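Local coordinates for protein Tae4 (Agrobacterium tumefaciens, PDB 6IJF) that is a type VI secretion effector of the Tae4 family, which probably cleaves peptide bonds of bacterial cell-wall peptidoglycan as an NlpC/P60-like cysteine amidase, at residues Ile33-Phe38 / Ser66-Gln71; Val52-Val57 / Lys78-Asn83; Asn110-Arg115 / Asp134-Gly139. All blocks are in the same frame, centred on the assembly; numbering follows the deposited sequence.

Contact 1 (Ile33-Phe38 / Ser66-Gln71); sequences IGWESF and SSHRIQ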
loop_
_atom_site.group_PDB
_atom_site.type_symbol
_atom_site.label_atom_id
_atom_site.label_comp_id
_atom_site.label_asym_id
_atom_site.label_seq_id
_atom_site.Cartn_x
_atom_site.Cartn_y
_atom_site.Cartn_z
ATOM N N ILE C 33 -16.798 25.628 10.770
ATOM C CA ILE C 33 -18.170 25.485 11.336
ATOM C C ILE C 33 -18.211 25.972 12.789
ATOM O O ILE C 33 -19.307 25.940 13.380
ATOM C CB ILE C 33 -18.697 24.053 11.199
ATOM C CG1 ILE C 33 -17.869 23.033 11.982
ATOM C CG2 ILE C 33 -18.822 23.685 9.729
ATOM C CD1 ILE C 33 -18.499 21.655 12.021
ATOM N N GLY C 34 -17.088 26.430 13.332
ATOM C CA GLY C 34 -17.068 27.084 14.654
ATOM C C GLY C 34 -16.936 26.077 15.778
ATOM O O GLY C 34 -17.376 26.379 16.890
ATOM N N TRP C 35 -16.308 24.929 15.524
ATOM C CA TRP C 35 -16.130 23.860 16.540
ATOM C C TRP C 35 -14.670 23.768 16.961
ATOM O O TRP C 35 -14.224 22.643 17.269
ATOM C CB TRP C 35 -16.588 22.516 15.986
ATOM C CG TRP C 35 -18.044 22.394 15.725
ATOM C CD1 TRP C 35 -18.982 23.378 15.605
ATOM C CD2 TRP C 35 -18.726 21.154 15.510
ATOM N NE1 TRP C 35 -20.208 22.825 15.333
ATOM C CE2 TRP C 35 -20.077 21.465 15.266
ATOM C CE3 TRP C 35 -18.320 19.818 15.501
ATOM C CZ2 TRP C 35 -21.025 20.474 15.022
ATOM C CZ3 TRP C 35 -19.263 18.842 15.266
ATOM C CH2 TRP C 35 -20.594 19.169 15.027
ATOM N N GLU C 36 -13.940 24.883 16.952
ATOM C CA GLU C 36 -12.489 24.896 17.292
ATOM C C GLU C 36 -12.252 24.181 18.625
ATOM O O GLU C 36 -11.235 23.491 18.772
ATOM C CB GLU C 36 -11.935 26.325 17.409
ATOM C CG GLU C 36 -11.899 27.080 16.100
ATOM C CD GLU C 36 -13.144 27.897 15.797
ATOM O OE1 GLU C 36 -14.254 27.425 16.095
ATOM O OE2 GLU C 36 -12.987 29.001 15.237
ATOM N N SER C 37 -13.163 24.335 19.579
ATOM C CA SER C 37 -13.008 23.812 20.959
ATOM C C SER C 37 -13.091 22.286 20.988
ATOM O O SER C 37 -12.690 21.729 22.006
ATOM C CB SER C 37 -14.028 24.444 21.880
ATOM O OG SER C 37 -15.326 23.916 21.631
ATOM N N PHE C 38 -13.586 21.619 19.928
ATOM C CA PHE C 38 -13.622 20.132 19.846
ATOM C C PHE C 38 -12.365 19.559 19.166
ATOM O O PHE C 38 -12.286 18.306 19.056
ATOM C CB PHE C 38 -14.874 19.659 19.107
ATOM C CG PHE C 38 -16.185 20.007 19.759
ATOM C CD1 PHE C 38 -16.261 20.382 21.095
ATOM C CD2 PHE C 38 -17.368 19.918 19.041
ATOM C CE1 PHE C 38 -17.476 20.706 21.678
ATOM C CE2 PHE C 38 -18.591 20.241 19.618
ATOM C CZ PHE C 38 -18.638 20.629 20.940
ATOM N N SER C 66 -30.905 16.497 14.298
ATOM C CA SER C 66 -29.418 16.504 14.337
ATOM C C SER C 66 -28.926 16.549 15.773
ATOM O O SER C 66 -29.612 17.135 16.612
ATOM C CB SER C 66 -28.894 17.647 13.514
ATOM O OG SER C 66 -29.247 18.894 14.086
ATOM N N SER C 67 -27.771 15.958 16.036
ATOM C CA SER C 67 -27.081 16.016 17.356
ATOM C C SER C 67 -26.551 17.438 17.612
ATOM O O SER C 67 -26.531 17.850 18.769
ATOM C CB SER C 67 -25.986 14.981 17.455
ATOM O OG SER C 67 -25.038 15.113 16.400
ATOM N N HIS C 68 -26.134 18.153 16.563
ATOM C CA HIS C 68 -25.343 19.405 16.683
ATOM C C HIS C 68 -25.735 20.409 15.610
ATOM O O HIS C 68 -26.502 20.066 14.667
ATOM C CB HIS C 68 -23.838 19.131 16.559
ATOM C CG HIS C 68 -23.235 18.330 17.660
ATOM N ND1 HIS C 68 -23.493 16.982 17.834
ATOM C CD2 HIS C 68 -22.323 18.668 18.608
ATOM C CE1 HIS C 68 -22.792 16.531 18.855
ATOM N NE2 HIS C 68 -22.046 17.543 19.335
ATOM N N ARG C 69 -25.188 21.620 15.740
ATOM C CA ARG C 69 -25.424 22.716 14.765
ATOM C C ARG C 69 -24.099 23.386 14.399
ATOM O O ARG C 69 -23.190 23.445 15.260
ATOM C CB ARG C 69 -26.435 23.720 15.333
ATOM C CG ARG C 69 -27.739 23.042 15.699
ATOM C CD ARG C 69 -28.975 23.907 15.546
ATOM N NE ARG C 69 -30.106 23.213 14.924
ATOM C CZ ARG C 69 -30.893 22.322 15.516
ATOM N NH1 ARG C 69 -30.661 21.946 16.763
ATOM N NH2 ARG C 69 -31.898 21.788 14.841
ATOM N N ILE C 70 -24.031 23.859 13.149
ATOM C CA ILE C 70 -22.985 24.794 12.636
ATOM C C ILE C 70 -23.142 26.088 13.439
ATOM O O ILE C 70 -24.287 26.593 13.547
ATOM C CB ILE C 70 -23.154 25.004 11.123
ATOM C CG1 ILE C 70 -22.952 23.688 10.353
ATOM C CG2 ILE C 70 -22.209 26.094 10.602
ATOM C CD1 ILE C 70 -23.132 23.816 8.845
ATOM N N GLN C 71 -22.031 26.561 14.016
ATOM C CA GLN C 71 -21.989 27.701 14.962
ATOM C C GLN C 71 -21.484 28.970 14.282
ATOM O O GLN C 71 -21.467 29.984 14.957
ATOM C CB GLN C 71 -21.065 27.387 16.138
ATOM C CG GLN C 71 -21.508 26.188 16.963
ATOM C CD GLN C 71 -22.812 26.397 17.697
ATOM O OE1 GLN C 71 -23.048 27.459 18.259
ATOM N NE2 GLN C 71 -23.664 25.383 17.732
#
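Trp35 reaches over to the strand at His68-Arg69 and hydrogen-bonds it through its indole: NE1 donates to Arg69 O at 3.0 Å, with the acceptor at the ring edge and only 9° out of the indole plane. CG of Trp35 lies anti to its own carbonyl carbon (chi1 -67°), and the flat ring is turned so that its N-H side leads toward the strand. The six-membered ring then runs up to His68, whose CB sits 3.5 Å from Trp35 CZ2, the two aromatic planes inclined at 42°. Two residues of the same segment fix the indole from opposite faces: Ile33 CD1 lies 3.5 Å above the plane over the ring centre, while Phe38 CE2 covers the other face toward the rim.

Arg69 O is gripped twice. Gln71, its chain bent at chi2, folds back along its own segment and brings NE2 to that oxygen from the face opposite Trp35 NE1, while its CG lies 4.0 Å from both NE1 and CD1 of Trp35. The imidazole of His68 is held at both nitrogens, ND1 by Ser67 OG and NE2 by Tyr44 OH, which fixes its rotation.

Farther along, the backbone takes over: Gln71 N donates to Ile33 O at 2.9 Å, and the CB of Ile33 packs on Ile70 CG2 at 4.1 Å. Ile33 also touches Ile50 and Ile54 of helix 48-58. Gly34, with positive phi, ends helix 26-33 in a Schellman motif, and the arrangement is that of a helix C-terminus whose following loop docks, through a buried tryptophan, against a two-stranded antiparallel hairpin.

Contact 2 (Val52-Val57 / Lys78-Asn83); sequences VSIAFV and KGIEVN
Ser53 meets the chain just past the strand at Gly79-Ile80, where Glu81 N donates to its OG at 3.1 Å with an N-H...O angle of 147°. With chi1 at -62° the hydroxyl stands beside the serine's own backbone N, where it also bonds Ala49 O one turn back in the helix. A single buried oxygen therefore ties the helix to the strand end and to its own preceding turn.

Next to this polar point lies the tight apolar part. Ile80 CD1 wedges between Ser53 CB and Ile54 CG1, 3.7 Å from each. A bent chi2 of -48° swings that methyl toward the helix, although the side chain leaves its backbone alongside the helix. One turn on, Val57 CG2 comes within 3.4 Å of Gly79 O, a carbonyl buried here without a hydrogen-bonding partner.

Toward Lys78 the packing opens to solvent. Only the base of the lysine takes part: CB rests 3.6 Å from Val57 CG1, CG follows close by, and the chain bends at chi2 and then runs extended, carrying NZ away from the helix. At the other end the carboxylate of Glu81 also turns away, pairing with Arg86 and accepting from Asn83 N, which occupies the N-cap position of helix 84-92.

Ile54 continues the apolar surface to Leu29 and Ile33 of helix 26-33. The whole is characteristic of a helix packed against one strand of a short β-hairpin. Here that helix is 48-58, which begins at Cys48, the probable nucleophile: a cysteine at the N-terminal end of a helix, as in papain-like NlpC/P60 folds.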
loop_
_atom_site.group_PDB
_atom_site.type_symbol
_atom_site.label_atom_id
_atom_site.label_comp_id
_atom_site.label_asym_id
_atom_site.label_seq_id
_atom_site.Cartn_x
_atom_site.Cartn_y
_atom_site.Cartn_z
ATOM N N VAL C 52 -20.269 14.455 5.657
ATOM C CA VAL C 52 -21.459 14.172 4.801
ATOM C C VAL C 52 -22.605 15.148 5.142
ATOM O O VAL C 52 -23.250 15.660 4.177
ATOM C CB VAL C 52 -21.887 12.696 4.857
ATOM C CG1 VAL C 52 -23.230 12.499 4.147
ATOM C CG2 VAL C 52 -20.822 11.788 4.241
ATOM N N SER C 53 -22.842 15.441 6.418
ATOM C CA SER C 53 -23.856 16.461 6.851
ATOM C C SER C 53 -23.605 17.793 6.137
ATOM O O SER C 53 -24.536 18.335 5.517
ATOM C CB SER C 53 -23.843 16.671 8.344
ATOM O OG SER C 53 -24.169 15.507 9.050
ATOM N N ILE C 54 -22.359 18.263 6.123
ATOM C CA ILE C 54 -21.983 19.585 5.527
ATOM C C ILE C 54 -22.268 19.576 4.025
ATOM O O ILE C 54 -22.839 20.573 3.518
ATOM C CB ILE C 54 -20.527 19.919 5.857
ATOM C CG1 ILE C 54 -20.418 20.289 7.329
ATOM C CG2 ILE C 54 -19.999 21.014 4.949
ATOM C CD1 ILE C 54 -19.030 20.251 7.882
ATOM N N ALA C 55 -21.925 18.486 3.336
ATOM C CA ALA C 55 -22.202 18.345 1.896
ATOM C C ALA C 55 -23.706 18.579 1.631
ATOM O O ALA C 55 -24.050 19.334 0.674
ATOM C CB ALA C 55 -21.732 17.007 1.393
ATOM N N PHE C 56 -24.573 17.967 2.434
ATOM C CA PHE C 56 -26.057 18.085 2.276
ATOM C C PHE C 56 -26.502 19.527 2.587
ATOM O O PHE C 56 -27.150 20.158 1.722
ATOM C CB PHE C 56 -26.789 17.038 3.122
ATOM C CG PHE C 56 -26.945 15.713 2.407
ATOM C CD1 PHE C 56 -27.942 15.536 1.475
ATOM C CD2 PHE C 56 -26.033 14.687 2.585
ATOM C CE1 PHE C 56 -28.085 14.335 0.782
ATOM C CE2 PHE C 56 -26.161 13.490 1.894
ATOM C CZ PHE C 56 -27.206 13.311 1.010
ATOM N N VAL C 57 -26.129 20.039 3.750
ATOM C CA VAL C 57 -26.484 21.424 4.178
ATOM C C VAL C 57 -26.095 22.414 3.086
ATOM O O VAL C 57 -26.949 23.187 2.679
ATOM C CB VAL C 57 -25.803 21.780 5.500
ATOM C CG1 VAL C 57 -25.891 23.271 5.776
ATOM C CG2 VAL C 57 -26.391 20.976 6.631
ATOM N N LYS C 78 -27.628 25.566 10.985
ATOM C CA LYS C 78 -28.044 24.334 10.254
ATOM C C LYS C 78 -27.548 23.090 11.005
ATOM O O LYS C 78 -26.539 23.190 11.704
ATOM C CB LYS C 78 -27.548 24.371 8.807
ATOM C CG LYS C 78 -28.112 25.498 7.968
ATOM C CD LYS C 78 -29.599 25.308 7.685
ATOM C CE LYS C 78 -30.113 26.314 6.680
ATOM N NZ LYS C 78 -31.583 26.234 6.567
ATOM N N GLY C 79 -28.242 21.955 10.873
ATOM C CA GLY C 79 -27.973 20.729 11.659
ATOM C C GLY C 79 -26.829 19.882 11.093
ATOM O O GLY C 79 -26.688 19.802 9.856
ATOM N N ILE C 80 -26.007 19.324 11.985
ATOM C CA ILE C 80 -24.909 18.350 11.706
ATOM C C ILE C 80 -25.212 17.104 12.544
ATOM O O ILE C 80 -25.317 17.240 13.780
ATOM C CB ILE C 80 -23.512 18.894 12.102
ATOM C CG1 ILE C 80 -23.038 20.106 11.297
ATOM C CG2 ILE C 80 -22.470 17.784 12.082
ATOM C CD1 ILE C 80 -23.168 19.981 9.818
ATOM N N GLU C 81 -25.262 15.926 11.932
ATOM C CA GLU C 81 -25.276 14.649 12.701
ATOM C C GLU C 81 -23.844 14.145 12.814
ATOM O O GLU C 81 -23.188 13.947 11.757
ATOM C CB GLU C 81 -26.195 13.632 12.023
ATOM C CG GLU C 81 -26.308 12.309 12.762
ATOM C CD GLU C 81 -26.572 12.478 14.262
ATOM O OE1 GLU C 81 -27.673 12.912 14.627
ATOM O OE2 GLU C 81 -25.646 12.204 15.072
ATOM N N VAL C 82 -23.353 13.949 14.029
ATOM C CA VAL C 82 -21.924 13.561 14.254
ATOM C C VAL C 82 -21.782 12.039 14.240
ATOM O O VAL C 82 -20.651 11.569 14.062
ATOM C CB VAL C 82 -21.377 14.173 15.553
ATOM C CG1 VAL C 82 -20.064 13.560 16.007
ATOM C CG2 VAL C 82 -21.257 15.683 15.417
ATOM N N ASN C 83 -22.864 11.298 14.434
ATOM C CA ASN C 83 -22.835 9.825 14.677
ATOM C C ASN C 83 -23.154 9.162 13.344
ATOM O O ASN C 83 -24.247 9.440 12.759
ATOM C CB ASN C 83 -23.846 9.357 15.733
ATOM C CG ASN C 83 -23.788 7.863 16.003
ATOM O OD1 ASN C 83 -23.042 7.375 16.850
ATOM N ND2 ASN C 83 -24.636 7.147 15.321
#

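Contact 3 (Asn110-Arg115 / Asp134-Gly139); sequences NGIGAR and DLVRGG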
loop_
_atom_site.group_PDB
_atom_site.type_symbol
_atom_site.label_atom_id
_atom_site.label_comp_id
_atom_site.label_asym_id
_atom_site.label_seq_id
_atom_site.Cartn_x
_atom_site.Cartn_y
_atom_site.Cartn_z
ATOM N N ASN C 110 -19.154 -4.412 -7.875
ATOM C CA ASN C 110 -20.010 -4.667 -9.063
ATOM C C ASN C 110 -21.440 -4.178 -8.809
ATOM O O ASN C 110 -22.078 -3.706 -9.770
ATOM C CB ASN C 110 -19.989 -6.142 -9.466
ATOM C CG ASN C 110 -18.718 -6.506 -10.208
ATOM O OD1 ASN C 110 -18.013 -5.642 -10.727
ATOM N ND2 ASN C 110 -18.420 -7.787 -10.252
ATOM N N GLY C 111 -21.911 -4.248 -7.565
ATOM C CA GLY C 111 -23.203 -3.668 -7.143
ATOM C C GLY C 111 -23.317 -2.173 -7.427
ATOM O O GLY C 111 -24.304 -1.769 -8.046
ATOM N N ILE C 112 -22.366 -1.366 -6.943
ATOM C CA ILE C 112 -22.253 0.099 -7.234
ATOM C C ILE C 112 -22.085 0.290 -8.754
ATOM O O ILE C 112 -22.796 1.117 -9.311
ATOM C CB ILE C 112 -21.092 0.737 -6.441
ATOM C CG1 ILE C 112 -21.398 0.747 -4.933
ATOM C CG2 ILE C 112 -20.781 2.131 -6.961
ATOM C CD1 ILE C 112 -20.231 1.069 -4.038
ATOM N N GLY C 113 -21.141 -0.428 -9.376
ATOM C CA GLY C 113 -20.937 -0.364 -10.831
ATOM C C GLY C 113 -20.478 1.015 -11.255
ATOM O O GLY C 113 -19.537 1.545 -10.618
ATOM N N ALA C 114 -21.138 1.608 -12.254
ATOM C CA ALA C 114 -20.765 2.934 -12.799
ATOM C C ALA C 114 -21.573 4.034 -12.088
ATOM O O ALA C 114 -21.433 5.209 -12.458
ATOM C CB ALA C 114 -20.944 2.956 -14.305
ATOM N N ARG C 115 -22.340 3.663 -11.068
ATOM C CA ARG C 115 -23.249 4.589 -10.342
ATOM C C ARG C 115 -22.415 5.400 -9.338
ATOM O O ARG C 115 -21.268 4.989 -8.996
ATOM C CB ARG C 115 -24.432 3.813 -9.751
ATOM C CG ARG C 115 -25.180 2.958 -10.776
ATOM C CD ARG C 115 -26.378 2.223 -10.218
ATOM N NE ARG C 115 -26.002 1.235 -9.214
ATOM C CZ ARG C 115 -26.820 0.781 -8.270
ATOM N NH1 ARG C 115 -28.059 1.226 -8.203
ATOM N NH2 ARG C 115 -26.419 -0.106 -7.381
ATOM N N ASP C 134 -19.830 8.074 3.427
ATOM C CA ASP C 134 -18.963 8.772 2.456
ATOM C C ASP C 134 -19.754 8.913 1.163
ATOM O O ASP C 134 -20.881 8.396 1.078
ATOM C CB ASP C 134 -17.649 7.995 2.240
ATOM C CG ASP C 134 -16.447 8.841 1.855
ATOM O OD1 ASP C 134 -16.636 9.898 1.236
ATOM O OD2 ASP C 134 -15.336 8.479 2.256
ATOM N N LEU C 135 -19.173 9.627 0.209
ATOM C CA LEU C 135 -19.656 9.713 -1.185
ATOM C C LEU C 135 -18.764 8.844 -2.046
ATOM O O LEU C 135 -17.549 8.791 -1.825
ATOM C CB LEU C 135 -19.604 11.162 -1.702
ATOM C CG LEU C 135 -20.357 12.198 -0.857
ATOM C CD1 LEU C 135 -20.376 13.529 -1.548
ATOM C CD2 LEU C 135 -21.764 11.746 -0.503
ATOM N N VAL C 136 -19.349 8.181 -3.017
ATOM C CA VAL C 136 -18.586 7.224 -3.851
ATOM C C VAL C 136 -18.884 7.515 -5.317
ATOM O O VAL C 136 -20.029 7.885 -5.637
ATOM C CB VAL C 136 -18.898 5.774 -3.444
ATOM C CG1 VAL C 136 -20.366 5.405 -3.613
ATOM C CG2 VAL C 136 -17.990 4.787 -4.195
ATOM N N ARG C 137 -17.859 7.395 -6.147
ATOM C CA ARG C 137 -17.961 7.384 -7.628
ATOM C C ARG C 137 -17.567 5.994 -8.125
ATOM O O ARG C 137 -16.425 5.573 -7.872
ATOM C CB ARG C 137 -17.042 8.447 -8.247
ATOM C CG ARG C 137 -17.428 9.880 -7.928
ATOM C CD ARG C 137 -16.460 10.809 -8.685
ATOM N NE ARG C 137 -16.919 12.188 -8.596
ATOM C CZ ARG C 137 -17.929 12.706 -9.281
ATOM N NH1 ARG C 137 -18.577 11.991 -10.184
ATOM N NH2 ARG C 137 -18.280 13.970 -9.087
ATOM N N GLY C 138 -18.496 5.282 -8.753
ATOM C CA GLY C 138 -18.210 4.032 -9.474
ATOM C C GLY C 138 -17.463 4.338 -10.768
ATOM O O GLY C 138 -17.700 5.376 -11.385
ATOM N N GLY C 139 -16.445 3.555 -11.086
ATOM C CA GLY C 139 -15.679 3.689 -12.337
ATOM C C GLY C 139 -15.278 2.324 -12.831
ATOM O O GLY C 139 -15.608 1.331 -12.143
#
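This is a backbone-led contact at the edge of the central sheet, where the turn after helix 108-112 leads into strand 116-122 and its antiparallel neighbour 131-137 ends. Gly138 N donates to Arg115 O at 2.8 Å, the donor tilted 23° from the carbonyl plane and the N-H...O angle a bent 141°. The bond continues the pairing of Val136 with Gly117 beyond the strand ends. On the same glycine, CA approaches Gly113 O at 3.0 Å in a CA-H...O contact. Gly138 has no side chain, and its bare CA lets the two carbonyls come this close.

The turn itself is type II' from Ile112 to Arg115, with Gly113 at positive phi right after the helix. Its closing bond, Arg115 N to Ile112 O, is joined by a second one from the arginine side chain: NE reaches Ile112 O at 3.2 Å from the opposite face of that carbonyl. NH2 bonds Gly111 O at 2.8 Å from above its plane and pairs also with Asp101. The guanidinium is thus bent back over the helix end, while the arginine's backbone oxygen faces the strand.

Beside this, the contact is apolar and looser. Ile112 CD1 lies 4.3 Å from Val136 CG2, and its CG2 branch, anti to the backbone N, meets Gly138 CA at 4.1 Å. Phe158 of strand 155-160 touches both Ile112 and Val136.

Farther back on the strand, Asp134 OD2 accepts from His132 NE2, consistent with a Cys-His-Asp triad. The contact's own chemistry is structural: carbonyls left at a helix C-terminus receive an arginine side chain, whose positive charge probably suits that end of the helix dipole, and a glycine N-H extends the strand pairing into the turn.

Contacts 1 and 2 share one small sheet: strands 68-69 and 79-80 pair antiparallel, His68 O to Ile80 N at 2.8 Å and Ile70 N to Lys78 O at 3.0 Å, and the centres lie about 10 Å apart. The Trp35 loop and helix 48-58 cover the hairpin. Contact 3 belongs to the five-stranded sheet, about 22 Å from contact 2 and 30 Å from contact 1, centre to centre. Contacts 2 and 3 touch where Val52 CG2 packs on Asp134 N at 3.9 Å. Near it, Cys48 of helix 48-58, His132 and Asp134 have the geometry of a Cys-His-Asp triad, consistent with a papain-like active site.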